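Local atomic coordinates of phosphoenolpyruvate--protein phosphotransferase (Escherichia coli, PDB entry 5T12), a protein that probably transfers the phosphoryl group of phosphoenolpyruvate to the carrier protein NPr in the nitrogen-related phosphotransferase system, here as the N-terminal domain (EIN) of the enzyme. Residues L5-G10 with T199-D204; E15-A20 with A149-F154; D159-T164 with V175-R180. The protein carries 1 engineered substitution. All coordinates share one frame; numbering follows the deposited sequence.

Interaction 1 (L5-G10 with T199-D204); sequences LPAAPG and TVMGAD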
ATOM      1  N   LEU A   5     -13.006  13.506  -7.816  1.00 44.90           N
ATOM      2  CA  LEU A   5     -13.181  12.460  -8.819  1.00 49.25           C
ATOM      3  C   LEU A   5     -13.391  11.105  -8.159  1.00 41.47           C
ATOM      4  O   LEU A   5     -12.534  10.670  -7.372  1.00 45.31           O
ATOM      5  CB  LEU A   5     -11.963  12.406  -9.740  1.00 38.32           C
ATOM      6  CG  LEU A   5     -12.107  11.883 -11.175  1.00 55.13           C
ATOM      7  CD1 LEU A   5     -10.856  12.214 -11.975  1.00 72.40           C
ATOM      8  CD2 LEU A   5     -12.382  10.384 -11.223  1.00 41.22           C
ATOM      9  N   PRO A   6     -14.480  10.413  -8.463  1.00 48.21           N
ATOM     10  CA  PRO A   6     -14.713   9.064  -7.920  1.00 50.24           C
ATOM     11  C   PRO A   6     -13.833   8.038  -8.611  1.00 55.21           C
ATOM     12  O   PRO A   6     -14.016   7.730  -9.796  1.00 67.88           O
ATOM     13  CB  PRO A   6     -16.204   8.830  -8.202  1.00 50.51           C
ATOM     14  CG  PRO A   6     -16.487   9.664  -9.407  1.00 35.49           C
ATOM     15  CD  PRO A   6     -15.607  10.878  -9.294  1.00 38.61           C
ATOM     16  N   ALA A   7     -12.863   7.498  -7.873  1.00 50.39           N
ATOM     17  CA  ALA A   7     -11.946   6.500  -8.409  1.00 42.46           C
ATOM     18  C   ALA A   7     -12.310   5.076  -8.017  1.00 39.11           C
ATOM     19  O   ALA A   7     -12.037   4.147  -8.784  1.00 28.87           O
ATOM     20  CB  ALA A   7     -10.514   6.793  -7.950  1.00 48.03           C
ATOM     21  N   ALA A   8     -12.913   4.880  -6.843  1.00 47.04           N
ATOM     22  CA  ALA A   8     -13.328   3.564  -6.391  1.00 35.84           C
ATOM     23  C   ALA A   8     -14.565   3.732  -5.524  1.00 38.87           C
ATOM     24  O   ALA A   8     -14.584   4.611  -4.650  1.00 31.80           O
ATOM     25  CB  ALA A   8     -12.225   2.850  -5.606  1.00 31.24           C
ATOM     26  N   PRO A   9     -15.595   2.917  -5.729  1.00 30.87           N
ATOM     27  CA  PRO A   9     -16.859   3.129  -5.015  1.00 32.80           C
ATOM     28  C   PRO A   9     -16.741   2.793  -3.538  1.00 41.61           C
ATOM     29  O   PRO A   9     -15.809   2.126  -3.086  1.00 45.31           O
ATOM     30  CB  PRO A   9     -17.828   2.177  -5.724  1.00 35.96           C
ATOM     31  CG  PRO A   9     -16.950   1.083  -6.244  1.00 34.02           C
ATOM     32  CD  PRO A   9     -15.652   1.747  -6.625  1.00 35.22           C
ATOM     33  N   GLY A  10     -17.722   3.275  -2.780  1.00 35.34           N
ATOM     34  CA  GLY A  10     -17.805   3.028  -1.357  1.00 24.99           C
ATOM     35  C   GLY A  10     -17.948   4.302  -0.561  1.00 27.59           C
ATOM     36  O   GLY A  10     -17.821   5.423  -1.081  1.00 29.48           O
ATOM     37  N   THR A 199     -12.212   5.458  -2.700  1.00 25.14           N
ATOM     38  CA  THR A 199     -11.071   6.275  -3.093  1.00 32.08           C
ATOM     39  C   THR A 199     -11.543   7.436  -3.952  1.00 32.71           C
ATOM     40  O   THR A 199     -12.358   7.250  -4.861  1.00 27.57           O
ATOM     41  CB  THR A 199     -10.032   5.434  -3.847  1.00 31.46           C
ATOM     42  OG1 THR A 199      -9.487   4.446  -2.963  1.00 31.86           O
ATOM     43  CG2 THR A 199      -8.903   6.310  -4.373  1.00 34.63           C
ATOM     44  N   VAL A 200     -11.024   8.627  -3.662  1.00 34.77           N
ATOM     45  CA  VAL A 200     -11.336   9.837  -4.408  1.00 39.44           C
ATOM     46  C   VAL A 200     -10.023  10.485  -4.835  1.00 45.17           C
ATOM     47  O   VAL A 200      -9.023  10.418  -4.109  1.00 30.38           O
ATOM     48  CB  VAL A 200     -12.213  10.797  -3.570  1.00 37.29           C
ATOM     49  CG1 VAL A 200     -11.387  11.555  -2.541  1.00 27.84           C
ATOM     50  CG2 VAL A 200     -12.989  11.735  -4.460  1.00 54.48           C
ATOM     51  N   MET A 201     -10.010  11.080  -6.028  1.00 47.90           N
ATOM     52  CA  MET A 201      -8.782  11.609  -6.610  1.00 34.31           C
ATOM     53  C   MET A 201      -9.039  12.981  -7.217  1.00 41.64           C
ATOM     54  O   MET A 201     -10.177  13.453  -7.290  1.00 45.64           O
ATOM     55  CB  MET A 201      -8.208  10.664  -7.674  1.00 44.04           C
ATOM     56  CG  MET A 201      -7.653   9.356  -7.132  1.00 45.15           C
ATOM     57  SD  MET A 201      -6.985   8.307  -8.439  1.00 52.64           S
ATOM     58  CE  MET A 201      -6.333   6.940  -7.485  1.00 57.71           C
ATOM     59  N   GLY A 202      -7.957  13.619  -7.661  1.00 53.06           N
ATOM     60  CA  GLY A 202      -8.047  14.931  -8.286  1.00 36.63           C
ATOM     61  C   GLY A 202      -8.677  15.988  -7.409  1.00 49.69           C
ATOM     62  O   GLY A 202      -9.278  16.936  -7.923  1.00 56.63           O
ATOM     63  N   ALA A 203      -8.539  15.856  -6.094  1.00 39.04           N
ATOM     64  CA  ALA A 203      -9.255  16.683  -5.132  1.00 43.92           C
ATOM     65  C   ALA A 203      -8.375  17.841  -4.680  1.00 49.65           C
ATOM     66  O   ALA A 203      -7.279  17.621  -4.154  1.00 55.70           O
ATOM     67  CB  ALA A 203      -9.677  15.846  -3.926  1.00 50.26           C
ATOM     68  N   ASP A 204      -8.863  19.067  -4.874  1.00 58.22           N
ATOM     69  CA  ASP A 204      -8.218  20.231  -4.276  1.00 51.40           C
ATOM     70  C   ASP A 204      -8.146  20.031  -2.769  1.00 50.52           C
ATOM     71  O   ASP A 204      -9.159  20.136  -2.070  1.00 79.07           O
ATOM     72  CB  ASP A 204      -8.969  21.518  -4.628  1.00 51.61           C
ATOM     73  CG  ASP A 204      -8.917  21.837  -6.110  1.00 88.09           C
ATOM     74  OD1 ASP A 204      -8.028  21.300  -6.803  1.00103.76           O
ATOM     75  OD2 ASP A 204      -9.760  22.628  -6.582  1.00 99.85           O
TER
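Ala7 and Ala8 both turn their backbone N-H groups on Thr199, forming a classic beta bulge in the antiparallel pairing of strand 5-8 with strand 199-201. Thr199 O accepts from Ala7 N and Ala8 N, each 3.1 Å away, and the two donors reach it from the same face of its carbonyl plane. Thr199 N answers with a 3.2 Å bond to Ala8 O, nearly straight at the hydrogen (169°). Ahead of the bulge the ladder is regular: Leu5 N and Met201 O lie 2.9 Å apart, with a matching bond from Met201 N to Leu5 O.

Side chains pack tightly around the buried Ala7, Ala8, Thr199 and Met201, where helix 187-195 covers the sheet through Val192, Ala189 and Arg193. There Ala8 CB rests 3.8 Å from Thr199 CB. With CG and SD extended in line, the Met201 side chain runs past the methyl of Ala7, whose CB is 3.9 Å from SD. Val200 turns to the other face; its chi1 of 78° sets CG1 between the backbone N and the carbonyl carbon and CG2 anti to N, and CG2 sits 3.1 Å from Leu5 O.

At the Leu5-Pro6 end the backbone bonds stay short, but the side chains are exposed and loosely engaged. Leu5 meets Met201 O through its CB, while its branched tip makes no approach to 199-204. Pro6 faces Val200 in a non-hydrogen-bonded pair, and its side-chain carbons stay more than 5 Å from 199-204.

Strand 5-8 is an outermost strand of the sheet, so it is joined to strand 199-201 along one side. Five backbone bonds, two of them converging on one carbonyl, imply that its attachment depends chiefly on main-chain geometry, with small side chains fitting the bulge beneath the helix.

Interaction 2 (E15-A20 with A149-F154); sequences EGWQDA and AWPERF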
ATOM      1  N   GLU A  15     -10.560   9.184  10.717  1.00 39.05           N
ATOM      2  CA  GLU A  15      -9.566  10.239  10.860  1.00 38.31           C
ATOM      3  C   GLU A  15      -8.613  10.231   9.671  1.00 35.35           C
ATOM      4  O   GLU A  15      -8.209   9.170   9.187  1.00 38.57           O
ATOM      5  CB  GLU A  15      -8.796  10.050  12.169  1.00 33.69           C
ATOM      6  CG  GLU A  15      -7.366  10.565  12.162  1.00 51.91           C
ATOM      7  CD  GLU A  15      -6.553  10.029  13.327  1.00 62.48           C
ATOM      8  OE1 GLU A  15      -7.117   9.274  14.146  1.00 52.28           O
ATOM      9  OE2 GLU A  15      -5.352  10.357  13.422  1.00 70.00           O
ATOM     10  N   GLY A  16      -8.263  11.422   9.190  1.00 31.24           N
ATOM     11  CA  GLY A  16      -7.296  11.527   8.109  1.00 31.56           C
ATOM     12  C   GLY A  16      -5.882  11.268   8.609  1.00 30.35           C
ATOM     13  O   GLY A  16      -5.507  11.662   9.713  1.00 35.35           O
ATOM     14  N   TRP A  17      -5.095  10.590   7.776  1.00 39.15           N
ATOM     15  CA  TRP A  17      -3.728  10.224   8.132  1.00 31.64           C
ATOM     16  C   TRP A  17      -2.823  10.438   6.930  1.00 30.54           C
ATOM     17  O   TRP A  17      -3.004   9.793   5.893  1.00 32.19           O
ATOM     18  CB  TRP A  17      -3.651   8.770   8.612  1.00 30.27           C
ATOM     19  CG  TRP A  17      -2.317   8.395   9.185  1.00 39.47           C
ATOM     20  CD1 TRP A  17      -1.813   8.765  10.399  1.00 37.79           C
ATOM     21  CD2 TRP A  17      -1.317   7.572   8.570  1.00 43.02           C
ATOM     22  NE1 TRP A  17      -0.562   8.228  10.576  1.00 44.03           N
ATOM     23  CE2 TRP A  17      -0.234   7.491   9.469  1.00 37.43           C
ATOM     24  CE3 TRP A  17      -1.231   6.899   7.349  1.00 30.82           C
ATOM     25  CZ2 TRP A  17       0.920   6.761   9.184  1.00 57.67           C
ATOM     26  CZ3 TRP A  17      -0.086   6.175   7.068  1.00 43.35           C
ATOM     27  CH2 TRP A  17       0.974   6.114   7.981  1.00 37.22           C
ATOM     28  N   GLN A  18      -1.856  11.340   7.070  1.00 36.12           N
ATOM     29  CA  GLN A  18      -0.856  11.595   6.042  1.00 44.05           C
ATOM     30  C   GLN A  18       0.454  10.927   6.434  1.00 40.99           C
ATOM     31  O   GLN A  18       0.959  11.143   7.541  1.00 37.38           O
ATOM     32  CB  GLN A  18      -0.633  13.095   5.845  1.00 33.04           C
ATOM     33  CG  GLN A  18       0.470  13.426   4.843  1.00 51.10           C
ATOM     34  CD  GLN A  18       1.031  14.823   5.027  1.00 51.63           C
ATOM     35  OE1 GLN A  18       1.000  15.379   6.125  1.00 54.72           O
ATOM     36  NE2 GLN A  18       1.551  15.399   3.948  1.00 50.44           N
ATOM     37  N   ASP A  19       1.001  10.121   5.525  1.00 46.56           N
ATOM     38  CA  ASP A  19       2.303   9.493   5.728  1.00 63.58           C
ATOM     39  C   ASP A  19       3.338  10.290   4.940  1.00 53.61           C
ATOM     40  O   ASP A  19       3.713   9.948   3.818  1.00 47.94           O
ATOM     41  CB  ASP A  19       2.276   8.029   5.303  1.00 66.07           C
ATOM     42  CG  ASP A  19       3.614   7.344   5.496  1.00 59.66           C
ATOM     43  OD1 ASP A  19       4.309   7.664   6.484  1.00 55.29           O
ATOM     44  OD2 ASP A  19       3.974   6.492   4.657  1.00 73.94           O
ATOM     45  N   ALA A  20       3.798  11.381   5.550  1.00 42.18           N
ATOM     46  CA  ALA A  20       4.809  12.237   4.945  1.00 62.21           C
ATOM     47  C   ALA A  20       6.229  11.753   5.205  1.00 72.17           C
ATOM     48  O   ALA A  20       7.170  12.550   5.107  1.00 70.26           O
ATOM     49  CB  ALA A  20       4.646  13.676   5.442  1.00 51.00           C
ATOM     50  N   ALA A 149       1.955   2.845  14.520  1.00 70.68           N
ATOM     51  CA  ALA A 149       1.796   4.294  14.484  1.00 68.44           C
ATOM     52  C   ALA A 149       0.537   4.737  13.750  1.00 66.24           C
ATOM     53  O   ALA A 149       0.264   5.941  13.701  1.00 56.84           O
ATOM     54  CB  ALA A 149       3.022   4.939  13.836  1.00 52.59           C
ATOM     55  N   TRP A 150      -0.225   3.807  13.183  1.00 63.16           N
ATOM     56  CA  TRP A 150      -1.459   4.131  12.490  1.00 55.61           C
ATOM     57  C   TRP A 150      -2.612   4.260  13.482  1.00 38.10           C
ATOM     58  O   TRP A 150      -2.598   3.639  14.548  1.00 53.42           O
ATOM     59  CB  TRP A 150      -1.793   3.052  11.465  1.00 36.82           C
ATOM     60  CG  TRP A 150      -0.656   2.684  10.566  1.00 46.66           C
ATOM     61  CD1 TRP A 150      -0.146   3.428   9.544  1.00 33.27           C
ATOM     62  CD2 TRP A 150       0.103   1.468  10.594  1.00 40.66           C
ATOM     63  NE1 TRP A 150       0.888   2.757   8.940  1.00 43.07           N
ATOM     64  CE2 TRP A 150       1.060   1.550   9.565  1.00 44.42           C
ATOM     65  CE3 TRP A 150       0.066   0.319  11.392  1.00 55.81           C
ATOM     66  CZ2 TRP A 150       1.974   0.528   9.312  1.00 54.03           C
ATOM     67  CZ3 TRP A 150       0.974  -0.692  11.139  1.00 44.22           C
ATOM     68  CH2 TRP A 150       1.916  -0.582  10.108  1.00 46.13           C
ATOM     69  N   PRO A 151      -3.621   5.064  13.156  1.00 39.46           N
ATOM     70  CA  PRO A 151      -4.850   5.066  13.955  1.00 36.69           C
ATOM     71  C   PRO A 151      -5.569   3.731  13.831  1.00 30.77           C
ATOM     72  O   PRO A 151      -5.246   2.894  12.987  1.00 41.12           O
ATOM     73  CB  PRO A 151      -5.675   6.207  13.348  1.00 25.05           C
ATOM     74  CG  PRO A 151      -4.685   7.041  12.582  1.00 37.66           C
ATOM     75  CD  PRO A 151      -3.649   6.081  12.091  1.00 32.03           C
ATOM     76  N   GLU A 152      -6.562   3.535  14.703  1.00 31.41           N
ATOM     77  CA  GLU A 152      -7.344   2.304  14.652  1.00 38.80           C
ATOM     78  C   GLU A 152      -8.040   2.157  13.305  1.00 41.58           C
ATOM     79  O   GLU A 152      -8.065   1.067  12.721  1.00 34.57           O
ATOM     80  CB  GLU A 152      -8.359   2.277  15.793  1.00 49.03           C
ATOM     81  CG  GLU A 152      -8.991   0.917  16.027  1.00 65.08           C
ATOM     82  CD  GLU A 152      -9.976   0.925  17.177  1.00 80.10           C
ATOM     83  OE1 GLU A 152     -10.976   1.670  17.100  1.00 89.23           O
ATOM     84  OE2 GLU A 152      -9.747   0.193  18.163  1.00 97.42           O
ATOM     85  N   ARG A 153      -8.612   3.246  12.799  1.00 31.60           N
ATOM     86  CA  ARG A 153      -9.112   3.341  11.436  1.00 22.94           C
ATOM     87  C   ARG A 153      -8.705   4.700  10.892  1.00 22.36           C
ATOM     88  O   ARG A 153      -8.729   5.694  11.623  1.00 23.87           O
ATOM     89  CB  ARG A 153     -10.638   3.184  11.371  1.00 28.93           C
ATOM     90  CG  ARG A 153     -11.160   1.831  11.824  1.00 43.77           C
ATOM     91  CD  ARG A 153     -10.745   0.726  10.868  1.00 45.15           C
ATOM     92  NE  ARG A 153     -11.567  -0.468  11.038  1.00 49.63           N
ATOM     93  CZ  ARG A 153     -11.314  -1.433  11.914  1.00 43.16           C
ATOM     94  NH1 ARG A 153     -10.255  -1.349  12.710  1.00 43.52           N
ATOM     95  NH2 ARG A 153     -12.119  -2.482  11.998  1.00 55.27           N
ATOM     96  N   PHE A 154      -8.317   4.749   9.618  1.00 23.89           N
ATOM     97  CA  PHE A 154      -7.897   6.016   9.040  1.00 28.98           C
ATOM     98  C   PHE A 154      -8.198   6.046   7.550  1.00 26.23           C
ATOM     99  O   PHE A 154      -8.372   5.010   6.904  1.00 23.27           O
ATOM    100  CB  PHE A 154      -6.404   6.290   9.287  1.00 31.33           C
ATOM    101  CG  PHE A 154      -5.479   5.281   8.659  1.00 31.24           C
ATOM    102  CD1 PHE A 154      -5.085   4.155   9.362  1.00 35.29           C
ATOM    103  CD2 PHE A 154      -4.984   5.472   7.378  1.00 25.03           C
ATOM    104  CE1 PHE A 154      -4.227   3.231   8.794  1.00 25.47           C
ATOM    105  CE2 PHE A 154      -4.127   4.549   6.805  1.00 29.06           C
ATOM    106  CZ  PHE A 154      -3.748   3.429   7.515  1.00 31.84           C
TER
HETATM  107  O   HOH W   1     -10.665   6.802  12.636  1.00 36.96           O
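Trp17 swings its indole away from the backbone N (CG anti to it, chi1 -171°), while Phe154 places CG between its own N and carbonyl carbon (chi1 62°), and the two side chains run side by side in the same direction, their rings inclined to each other. With Trp150 they form an aromatic cluster on the surface, where strand 11-18 runs parallel to strand 154-158 and meets the loop leading into it.

Trp17 is the hub. Its six-membered ring presents an edge to the face of Phe154 in an edge-to-face pair, with centroids 5.1 Å apart. Trp150 reverses the roles, directing the edge of its pyrrole ring at one face of Trp17; this offset edge-to-face pair has planes at 70°, and Trp150 CD1 approaches Trp17 CH2 to 3.3 Å. On that same face, Pro151 makes a CH-pi contact, its CD lying 4.0 Å from the centroid of the Trp17 five-membered ring. Beyond the cluster, His211 brings another ring against Trp17, and Arg173 packs on Trp150 and Phe154.

No direct hydrogen bond joins the two segments, though Phe154 CA makes a CH...O contact with Glu15 O; the backbone pairing begins next door, with Ile155 and Val157. At the outer margin the extended Glu15 chain crosses Pro151 at about a right angle, laying its carboxylate against the ring, with Glu15 OE2 3.5 Å from Pro151 CG.

Interaction 3 (D159-T164 with V175-R180); sequences DELSAT and VGVVVR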
ATOM      1  N   ASP A 159      -0.621  13.251  -1.715  1.00 40.73           N
ATOM      2  CA  ASP A 159      -0.576  13.956  -2.988  1.00 47.17           C
ATOM      3  C   ASP A 159      -0.488  12.998  -4.167  1.00 40.01           C
ATOM      4  O   ASP A 159      -1.015  13.299  -5.243  1.00 51.32           O
ATOM      5  CB  ASP A 159       0.608  14.922  -3.005  1.00 52.64           C
ATOM      6  CG  ASP A 159       1.915  14.239  -2.659  1.00 81.16           C
ATOM      7  OD1 ASP A 159       1.873  13.171  -2.012  1.00 78.40           O
ATOM      8  OD2 ASP A 159       2.982  14.764  -3.034  1.00112.95           O
ATOM      9  N   GLU A 160       0.167  11.852  -3.989  1.00 49.57           N
ATOM     10  CA  GLU A 160       0.292  10.838  -5.025  1.00 53.83           C
ATOM     11  C   GLU A 160      -0.017   9.471  -4.431  1.00 34.79           C
ATOM     12  O   GLU A 160       0.147   9.250  -3.228  1.00 41.50           O
ATOM     13  CB  GLU A 160       1.699  10.827  -5.644  1.00 42.89           C
ATOM     14  CG  GLU A 160       2.118  12.136  -6.300  1.00 63.81           C
ATOM     15  CD  GLU A 160       1.825  12.170  -7.789  1.00 84.38           C
ATOM     16  OE1 GLU A 160       1.166  11.235  -8.291  1.00 79.17           O
ATOM     17  OE2 GLU A 160       2.261  13.130  -8.458  1.00 91.38           O
ATOM     18  N   LEU A 161      -0.463   8.552  -5.285  1.00 31.73           N
ATOM     19  CA  LEU A 161      -0.793   7.193  -4.868  1.00 39.22           C
ATOM     20  C   LEU A 161      -0.147   6.210  -5.831  1.00 41.96           C
ATOM     21  O   LEU A 161      -0.404   6.259  -7.038  1.00 39.19           O
ATOM     22  CB  LEU A 161      -2.309   6.980  -4.815  1.00 37.80           C
ATOM     23  CG  LEU A 161      -2.780   5.646  -4.229  1.00 37.53           C
ATOM     24  CD1 LEU A 161      -2.297   5.481  -2.795  1.00 35.32           C
ATOM     25  CD2 LEU A 161      -4.296   5.518  -4.305  1.00 49.22           C
ATOM     26  N   SER A 162       0.689   5.321  -5.296  1.00 43.45           N
ATOM     27  CA  SER A 162       1.354   4.300  -6.088  1.00 31.36           C
ATOM     28  C   SER A 162       1.296   2.979  -5.336  1.00 36.44           C
ATOM     29  O   SER A 162       0.874   2.914  -4.178  1.00 41.63           O
ATOM     30  CB  SER A 162       2.806   4.686  -6.401  1.00 40.32           C
ATOM     31  OG  SER A 162       3.565   4.827  -5.213  1.00 57.61           O
ATOM     32  N   ALA A 163       1.729   1.913  -6.014  1.00 38.47           N
ATOM     33  CA  ALA A 163       1.693   0.585  -5.409  1.00 42.78           C
ATOM     34  C   ALA A 163       2.621   0.486  -4.206  1.00 46.73           C
ATOM     35  O   ALA A 163       2.331  -0.254  -3.258  1.00 39.36           O
ATOM     36  CB  ALA A 163       2.058  -0.475  -6.447  1.00 26.64           C
ATOM     37  N   THR A 164       3.737   1.219  -4.222  1.00 42.90           N
ATOM     38  CA  THR A 164       4.672   1.166  -3.103  1.00 35.29           C
ATOM     39  C   THR A 164       4.082   1.794  -1.847  1.00 36.91           C
ATOM     40  O   THR A 164       4.416   1.376  -0.733  1.00 40.46           O
ATOM     41  CB  THR A 164       5.981   1.862  -3.474  1.00 41.36           C
ATOM     42  OG1 THR A 164       5.719   3.232  -3.801  1.00 41.66           O
ATOM     43  CG2 THR A 164       6.623   1.178  -4.670  1.00 35.08           C
ATOM     44  N   VAL A 175      -9.448   2.327   5.502  1.00 32.82           N
ATOM     45  CA  VAL A 175     -10.843   2.285   5.072  1.00 28.27           C
ATOM     46  C   VAL A 175     -11.138   3.239   3.926  1.00 30.98           C
ATOM     47  O   VAL A 175     -12.233   3.160   3.346  1.00 35.15           O
ATOM     48  CB  VAL A 175     -11.805   2.565   6.246  1.00 29.17           C
ATOM     49  CG1 VAL A 175     -11.583   1.558   7.364  1.00 26.30           C
ATOM     50  CG2 VAL A 175     -11.619   3.984   6.756  1.00 23.75           C
ATOM     51  N   GLY A 176     -10.214   4.129   3.578  1.00 25.42           N
ATOM     52  CA  GLY A 176     -10.441   5.065   2.494  1.00 28.67           C
ATOM     53  C   GLY A 176      -9.158   5.767   2.114  1.00 28.56           C
ATOM     54  O   GLY A 176      -8.195   5.805   2.887  1.00 30.38           O
ATOM     55  N   VAL A 177      -9.154   6.318   0.900  1.00 29.79           N
ATOM     56  CA  VAL A 177      -7.991   7.011   0.354  1.00 24.99           C
ATOM     57  C   VAL A 177      -8.457   8.288  -0.332  1.00 26.63           C
ATOM     58  O   VAL A 177      -9.500   8.305  -0.996  1.00 28.89           O
ATOM     59  CB  VAL A 177      -7.201   6.121  -0.634  1.00 28.42           C
ATOM     60  CG1 VAL A 177      -5.943   6.834  -1.109  1.00 26.51           C
ATOM     61  CG2 VAL A 177      -6.844   4.784   0.000  1.00 22.72           C
ATOM     62  N   VAL A 178      -7.686   9.361  -0.166  1.00 24.24           N
ATOM     63  CA  VAL A 178      -7.947  10.638  -0.822  1.00 28.42           C
ATOM     64  C   VAL A 178      -6.649  11.121  -1.448  1.00 40.75           C
ATOM     65  O   VAL A 178      -5.668  11.372  -0.738  1.00 30.77           O
ATOM     66  CB  VAL A 178      -8.493  11.696   0.150  1.00 38.90           C
ATOM     67  CG1 VAL A 178      -8.672  13.025  -0.579  1.00 38.16           C
ATOM     68  CG2 VAL A 178      -9.803  11.232   0.758  1.00 31.63           C
ATOM     69  N   VAL A 179      -6.641  11.262  -2.769  1.00 39.42           N
ATOM     70  CA  VAL A 179      -5.458  11.702  -3.496  1.00 34.02           C
ATOM     71  C   VAL A 179      -5.738  13.059  -4.130  1.00 42.34           C
ATOM     72  O   VAL A 179      -6.822  13.288  -4.680  1.00 33.02           O
ATOM     73  CB  VAL A 179      -5.026  10.661  -4.547  1.00 39.81           C
ATOM     74  CG1 VAL A 179      -3.557  10.844  -4.869  1.00 44.58           C
ATOM     75  CG2 VAL A 179      -5.272   9.253  -4.026  1.00 34.74           C
ATOM     76  N   ARG A 180      -4.761  13.971  -4.027  1.00 38.37           N
ATOM     77  CA  ARG A 180      -4.864  15.313  -4.594  1.00 50.83           C
ATOM     78  C   ARG A 180      -4.410  15.348  -6.056  1.00 61.54           C
ATOM     79  O   ARG A 180      -5.138  15.845  -6.919  1.00 64.49           O
ATOM     80  CB  ARG A 180      -4.070  16.315  -3.746  1.00 47.95           C
ATOM     81  CG  ARG A 180      -4.107  17.732  -4.306  1.00 79.78           C
ATOM     82  CD  ARG A 180      -3.003  18.597  -3.740  1.00 75.42           C
ATOM     83  NE  ARG A 180      -3.386  20.005  -3.684  1.00 99.49           N
ATOM     84  CZ  ARG A 180      -2.903  20.943  -4.492  1.00100.46           C
ATOM     85  NH1 ARG A 180      -2.010  20.626  -5.419  1.00 96.49           N
ATOM     86  NH2 ARG A 180      -3.310  22.199  -4.370  1.00 85.73           N
TER
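Next to Leu161, which reaches across to Val177 and Val179, the hydroxyls of Ser162 and Thr164 are hydrogen-bonded, with Ser162 OG and Thr164 OG1 3.0 Å apart. Ser162 occupies the N-cap position of helix 163-166, so this bond ties the residue before the helix to its first turn. Between the two segments themselves there are no hydrogen bonds; the contact is made by hydrocarbon.

Leu161 directs its side chain at strand 174-179, with CG anti to the backbone N (chi1 -173°). The Leu161 and Val177 side chains cross obliquely, CD2 of the leucine 3.8 Å from Val177 CG1; CD2 also touches Val179 CG2. Val179 lies at about a right angle to Leu161 and works with both branches: CG2 sits 3.8 Å from Leu161 CB, whereas CG1 turns to the main chain, 3.6 Å from Asp159 O and close to the Glu160 carbonyl carbon. Trimming this valine to an alanine would remove both methyls and is likely to open a gap beside Leu161 and under the Asp159-Glu160 peptide.

The apolar layer extends beyond the two segments, since Leu161 also packs on Leu156, Ala188 and Met201. Toward the outside, Asp159 and Glu160 take part through their main chain; both are exposed and direct their side chains away from the strand. Asp159 is also anchored by backbone bonding with Asp181, just past the strand.

The loop that leaves strand 154-158 thus folds over the sheet before starting helix 163-166, and strand 174-179 returns beside the first strand in parallel, the arrangement of a beta-alpha-beta crossover.

All three contacts are arranged around one mixed sheet, at different depths. Interaction 1 is buried and held by main-chain hydrogen bonds at an outermost strand; interaction 3, partly buried, is a layer of aliphatic side chains over the sheet; interaction 2 lies at the surface and relies on aromatic rings and a proline. Interactions 1 and 3 adjoin, because strands 199-201 and 174-179 are neighbours: Val200 N and O probably bond to Val177 O and Val179 N. Interactions 2 and 3 meet where Phe154 O probably accepts from Val175 N. Interactions 1 and 2 do not touch, their nearest atoms being about 10 Å apart, though their strands 5-8 and 11-18 are consecutive.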